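PDB 5VIP: MdcD from Pseudomonas aeruginosa, which probably serves as the beta subunit of a biotin-independent malonate decarboxylase, taking part in the decarboxylation of malonyl groups carried on acyl carrier protein. Local coordinates for residues A91-R105 and A132-Q144. Residues are numbered along the deposited sequence; the frame is centred on the assembly and turned at random.
Sequences AKIAGALELAAEDNR and AIAEIQAAIVDLQ
Leu143 sends CG anti to its backbone N (chi1 176°), which carries both methyls into the hole formed by Leu97, Ala100, Ala101 and Asn104. The reciprocal knob is Leu97, which sits among Ile136, Ala139, Ile140 and Leu143; its CG, beside its own N and anti to the carbonyl carbon, directs CD1 at Ile136 and Ile140, and CD2 at Leu143. These two leucines cross at about a right angle, Leu97 CD2 lying 3.9 Å from Leu143 CD2. Packing is tight at Leu97 CB and Ala139 CB, 3.5 Å apart, while Leu97 CD1 reaches Ile140 CG1 at 3.8 Å. Toward the start of the pair, Ala94 lets the backbones close in: its CA is 4.4 Å from Ile136 CA, and Ile136 CG1 lies against Ala94.

Polar contacts flank this apolar seam. Arg105, bent at chi3, grips Asp142 end-on: NH1 donates to OD1 (2.9 Å) and NH2 to OD2 (3.1 Å). The guanidinium and carboxylate planes are only 12° apart. Ala101 O sits over one guanidinium face, and Arg145 adds a second salt bridge to Asp142 OD1. Back toward the N-terminal ends, one water donates both to Glu98 OE2 (2.6 Å) and to Glu135 O, bridging the helices; both glutamates also form salt bridges with basic side chains of another protein chain.

The helix axes approach to 8.4 Å at 19°, nearly parallel. With Leu97 and Leu143 resting on Ala112 of the intervening strand 111-115, this is knobs-into-holes packing of successive helices over the parallel part of a mixed sheet, as in the beta-alpha-beta crossovers of the ClpP/crotonase fold.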
loop_
_atom_site.group_PDB
_atom_site.type_symbol
_atom_site.label_atom_id
_atom_site.label_comp_id
_atom_site.label_asym_id
_atom_site.label_seq_id
_atom_site.Cartn_x
_atom_site.Cartn_y
_atom_site.Cartn_z
ATOM N N ALA B 91 12.952 3.054 3.366
ATOM C CA ALA B 91 13.039 3.276 4.805
ATOM C C ALA B 91 13.158 4.756 5.160
ATOM O O ALA B 91 12.702 5.186 6.230
ATOM C CB ALA B 91 14.215 2.510 5.387
ATOM N N LYS B 92 13.789 5.536 4.288
ATOM C CA LYS B 92 13.893 6.978 4.531
ATOM C C LYS B 92 12.499 7.604 4.587
ATOM O O LYS B 92 12.206 8.418 5.457
ATOM C CB LYS B 92 14.744 7.652 3.447
ATOM C CG LYS B 92 16.247 7.409 3.625
ATOM C CD LYS B 92 17.071 7.984 2.476
ATOM C CE LYS B 92 17.190 9.497 2.573
ATOM N NZ LYS B 92 18.146 10.072 1.570
ATOM N N ILE B 93 11.633 7.204 3.663
ATOM C CA ILE B 93 10.293 7.775 3.621
ATOM C C ILE B 93 9.473 7.265 4.806
ATOM O O ILE B 93 8.861 8.052 5.517
ATOM C CB ILE B 93 9.587 7.444 2.310
ATOM C CG1 ILE B 93 10.384 8.003 1.114
ATOM C CG2 ILE B 93 8.151 8.006 2.315
ATOM C CD1 ILE B 93 9.852 7.541 -0.239
ATOM N N ALA B 94 9.461 5.948 5.007
ATOM C CA ALA B 94 8.703 5.349 6.107
ATOM C C ALA B 94 9.147 5.914 7.447
ATOM O O ALA B 94 8.316 6.272 8.283
ATOM C CB ALA B 94 8.855 3.810 6.093
ATOM N N GLY B 95 10.460 6.001 7.650
ATOM C CA GLY B 95 10.995 6.480 8.910
ATOM C C GLY B 95 10.688 7.942 9.173
ATOM O O GLY B 95 10.461 8.336 10.315
ATOM N N ALA B 96 10.675 8.750 8.121
ATOM C CA ALA B 96 10.327 10.166 8.271
ATOM C C ALA B 96 8.867 10.302 8.719
ATOM O O ALA B 96 8.553 11.092 9.610
ATOM C CB ALA B 96 10.555 10.907 6.979
ATOM N N LEU B 97 7.989 9.520 8.098
ATOM C CA LEU B 97 6.574 9.531 8.467
ATOM C C LEU B 97 6.357 9.002 9.876
ATOM O O LEU B 97 5.508 9.506 10.612
ATOM C CB LEU B 97 5.763 8.708 7.457
ATOM C CG LEU B 97 5.591 9.381 6.089
ATOM C CD1 LEU B 97 5.281 8.363 4.994
ATOM C CD2 LEU B 97 4.466 10.402 6.181
ATOM N N GLU B 98 7.102 7.968 10.246
ATOM C CA GLU B 98 6.999 7.413 11.595
ATOM C C GLU B 98 7.415 8.417 12.671
ATOM O O GLU B 98 6.777 8.522 13.717
ATOM C CB GLU B 98 7.850 6.141 11.704
ATOM C CG GLU B 98 7.279 4.974 10.898
ATOM C CD GLU B 98 8.299 3.874 10.615
ATOM O OE1 GLU B 98 9.442 3.969 11.108
ATOM O OE2 GLU B 98 7.951 2.919 9.888
ATOM N N LEU B 99 8.493 9.151 12.423
ATOM C CA LEU B 99 8.945 10.138 13.400
ATOM C C LEU B 99 7.967 11.316 13.479
ATOM O O LEU B 99 7.822 11.940 14.529
ATOM C CB LEU B 99 10.363 10.621 13.061
ATOM C CG LEU B 99 11.466 9.591 13.379
ATOM C CD1 LEU B 99 12.836 10.075 12.898
ATOM C CD2 LEU B 99 11.512 9.299 14.873
ATOM N N ALA B 100 7.293 11.626 12.379
ATOM C CA ALA B 100 6.301 12.703 12.418
ATOM C C ALA B 100 5.120 12.286 13.283
ATOM O O ALA B 100 4.575 13.094 14.027
ATOM C CB ALA B 100 5.830 13.075 11.020
ATOM N N ALA B 101 4.727 11.021 13.188
ATOM C CA ALA B 101 3.647 10.528 14.040
ATOM C C ALA B 101 4.087 10.580 15.509
ATOM O O ALA B 101 3.323 10.985 16.385
ATOM C CB ALA B 101 3.252 9.113 13.637
ATOM N N GLU B 102 5.329 10.175 15.771
ATOM C CA GLU B 102 5.879 10.215 17.128
ATOM C C GLU B 102 5.871 11.649 17.684
ATOM O O GLU B 102 5.481 11.874 18.835
ATOM C CB GLU B 102 7.290 9.620 17.125
ATOM C CG GLU B 102 7.918 9.410 18.484
ATOM C CD GLU B 102 9.116 8.470 18.409
ATOM O OE1 GLU B 102 10.099 8.694 19.146
ATOM O OE2 GLU B 102 9.074 7.507 17.606
ATOM N N ASP B 103 6.279 12.614 16.860
ATOM C CA ASP B 103 6.203 14.030 17.221
ATOM C C ASP B 103 4.797 14.396 17.687
ATOM O O ASP B 103 4.613 15.013 18.736
ATOM C CB ASP B 103 6.590 14.930 16.030
ATOM C CG ASP B 103 8.064 15.282 16.002
ATOM O OD1 ASP B 103 8.773 14.977 16.984
ATOM O OD2 ASP B 103 8.516 15.881 14.995
ATOM N N ASN B 104 3.801 14.018 16.897
ATOM C CA ASN B 104 2.425 14.386 17.205
ATOM C C ASN B 104 1.950 13.761 18.513
ATOM O O ASN B 104 1.214 14.401 19.271
ATOM C CB ASN B 104 1.493 14.002 16.050
ATOM C CG ASN B 104 1.468 15.062 14.964
ATOM O OD1 ASN B 104 0.707 16.025 15.047
ATOM N ND2 ASN B 104 2.326 14.909 13.958
ATOM N N ARG B 105 2.375 12.532 18.788
ATOM C CA ARG B 105 2.041 11.900 20.069
ATOM C C ARG B 105 2.748 12.602 21.230
ATOM O O ARG B 105 2.319 12.489 22.376
ATOM C CB ARG B 105 2.393 10.413 20.070
ATOM C CG ARG B 105 1.369 9.558 19.342
ATOM C CD ARG B 105 1.699 8.084 19.447
ATOM N NE ARG B 105 2.729 7.665 18.496
ATOM C CZ ARG B 105 2.467 7.275 17.252
ATOM N NH1 ARG B 105 1.219 7.274 16.814
ATOM N NH2 ARG B 105 3.445 6.896 16.446
ATOM N N ALA B 132 8.759 -1.942 2.206
ATOM C CA ALA B 132 8.889 -0.540 2.606
ATOM C C ALA B 132 7.646 0.264 2.240
ATOM O O ALA B 132 7.245 1.164 2.967
ATOM C CB ALA B 132 10.118 0.080 1.971
ATOM N N ILE B 133 7.053 -0.051 1.095
ATOM C CA ILE B 133 5.820 0.609 0.696
ATOM C C ILE B 133 4.710 0.280 1.699
ATOM O O ILE B 133 3.913 1.145 2.048
ATOM C CB ILE B 133 5.416 0.219 -0.742
ATOM C CG1 ILE B 133 6.382 0.879 -1.741
ATOM C CG2 ILE B 133 3.980 0.640 -1.049
ATOM C CD1 ILE B 133 6.122 0.531 -3.204
ATOM N N ALA B 134 4.660 -0.961 2.172
ATOM C CA ALA B 134 3.656 -1.309 3.176
ATOM C C ALA B 134 3.897 -0.520 4.466
ATOM O O ALA B 134 2.945 -0.111 5.140
ATOM C CB ALA B 134 3.661 -2.809 3.451
ATOM N N GLU B 135 5.160 -0.277 4.793
ATOM C CA GLU B 135 5.501 0.507 5.981
ATOM C C GLU B 135 5.200 1.986 5.802
ATOM O O GLU B 135 4.794 2.655 6.753
ATOM C CB GLU B 135 6.984 0.328 6.354
ATOM C CG GLU B 135 7.270 -1.018 7.002
ATOM C CD GLU B 135 8.741 -1.385 7.026
ATOM O OE1 GLU B 135 9.596 -0.521 6.711
ATOM O OE2 GLU B 135 9.041 -2.557 7.360
ATOM N N ILE B 136 5.434 2.501 4.596
ATOM C CA ILE B 136 5.047 3.867 4.266
ATOM C C ILE B 136 3.541 4.045 4.385
ATOM O O ILE B 136 3.054 5.033 4.949
ATOM C CB ILE B 136 5.512 4.234 2.842
ATOM C CG1 ILE B 136 7.041 4.285 2.826
ATOM C CG2 ILE B 136 4.873 5.545 2.390
ATOM C CD1 ILE B 136 7.673 4.144 1.456
ATOM N N GLN B 137 2.794 3.082 3.857
ATOM C CA GLN B 137 1.335 3.155 3.905
ATOM C C GLN B 137 0.835 3.129 5.349
ATOM O O GLN B 137 0.001 3.955 5.739
ATOM C CB GLN B 137 0.716 2.027 3.077
ATOM C CG GLN B 137 0.900 2.278 1.586
ATOM C CD GLN B 137 0.553 1.080 0.738
ATOM O OE1 GLN B 137 0.250 0.010 1.253
ATOM N NE2 GLN B 137 0.601 1.253 -0.571
ATOM N N ALA B 138 1.390 2.229 6.155
ATOM C CA ALA B 138 1.066 2.168 7.581
ATOM C C ALA B 138 1.342 3.480 8.301
ATOM O O ALA B 138 0.548 3.912 9.140
ATOM C CB ALA B 138 1.858 1.036 8.267
ATOM N N ALA B 139 2.477 4.098 7.988
ATOM C CA ALA B 139 2.874 5.326 8.667
ATOM C C ALA B 139 1.969 6.495 8.274
ATOM O O ALA B 139 1.720 7.400 9.075
ATOM C CB ALA B 139 4.339 5.647 8.369
ATOM N N ILE B 140 1.466 6.479 7.043
ATOM C CA ILE B 140 0.567 7.546 6.612
ATOM C C ILE B 140 -0.745 7.478 7.383
ATOM O O ILE B 140 -1.263 8.498 7.853
ATOM C CB ILE B 140 0.291 7.471 5.096
ATOM C CG1 ILE B 140 1.528 7.958 4.332
ATOM C CG2 ILE B 140 -0.937 8.332 4.722
ATOM C CD1 ILE B 140 1.505 7.573 2.885
ATOM N N VAL B 141 -1.270 6.265 7.540
ATOM C CA VAL B 141 -2.526 6.082 8.257
ATOM C C VAL B 141 -2.343 6.483 9.731
ATOM O O VAL B 141 -3.182 7.188 10.299
ATOM C CB VAL B 141 -3.035 4.621 8.122
ATOM C CG1 VAL B 141 -4.333 4.399 8.930
ATOM C CG2 VAL B 141 -3.277 4.289 6.648
ATOM N N ASP B 142 -1.233 6.066 10.334
ATOM C CA ASP B 142 -0.936 6.429 11.730
ATOM C C ASP B 142 -0.844 7.946 11.888
ATOM O O ASP B 142 -1.455 8.508 12.787
ATOM C CB ASP B 142 0.363 5.763 12.196
ATOM C CG ASP B 142 0.670 6.014 13.665
ATOM O OD1 ASP B 142 -0.224 6.474 14.412
ATOM O OD2 ASP B 142 1.820 5.733 14.073
ATOM N N LEU B 143 -0.105 8.604 10.997
ATOM C CA LEU B 143 0.110 10.041 11.107
ATOM C C LEU B 143 -1.193 10.818 10.924
ATOM O O LEU B 143 -1.393 11.861 11.549
ATOM C CB LEU B 143 1.158 10.510 10.085
ATOM C CG LEU B 143 1.454 12.020 9.994
ATOM C CD1 LEU B 143 1.827 12.621 11.367
ATOM C CD2 LEU B 143 2.573 12.284 8.989
ATOM N N GLN B 144 -2.085 10.294 10.090
ATOM C CA GLN B 144 -3.324 10.993 9.782
ATOM C C GLN B 144 -4.405 10.798 10.854
ATOM O O GLN B 144 -5.555 11.187 10.665
ATOM C CB GLN B 144 -3.815 10.588 8.396
ATOM C CG GLN B 144 -2.910 11.230 7.326
ATOM C CD GLN B 144 -3.338 10.994 5.893
ATOM O OE1 GLN B 144 -2.932 11.735 5.003
ATOM N NE2 GLN B 144 -4.148 9.966 5.655
HETATM O O HOH W 1 5.530 2.194 9.384
#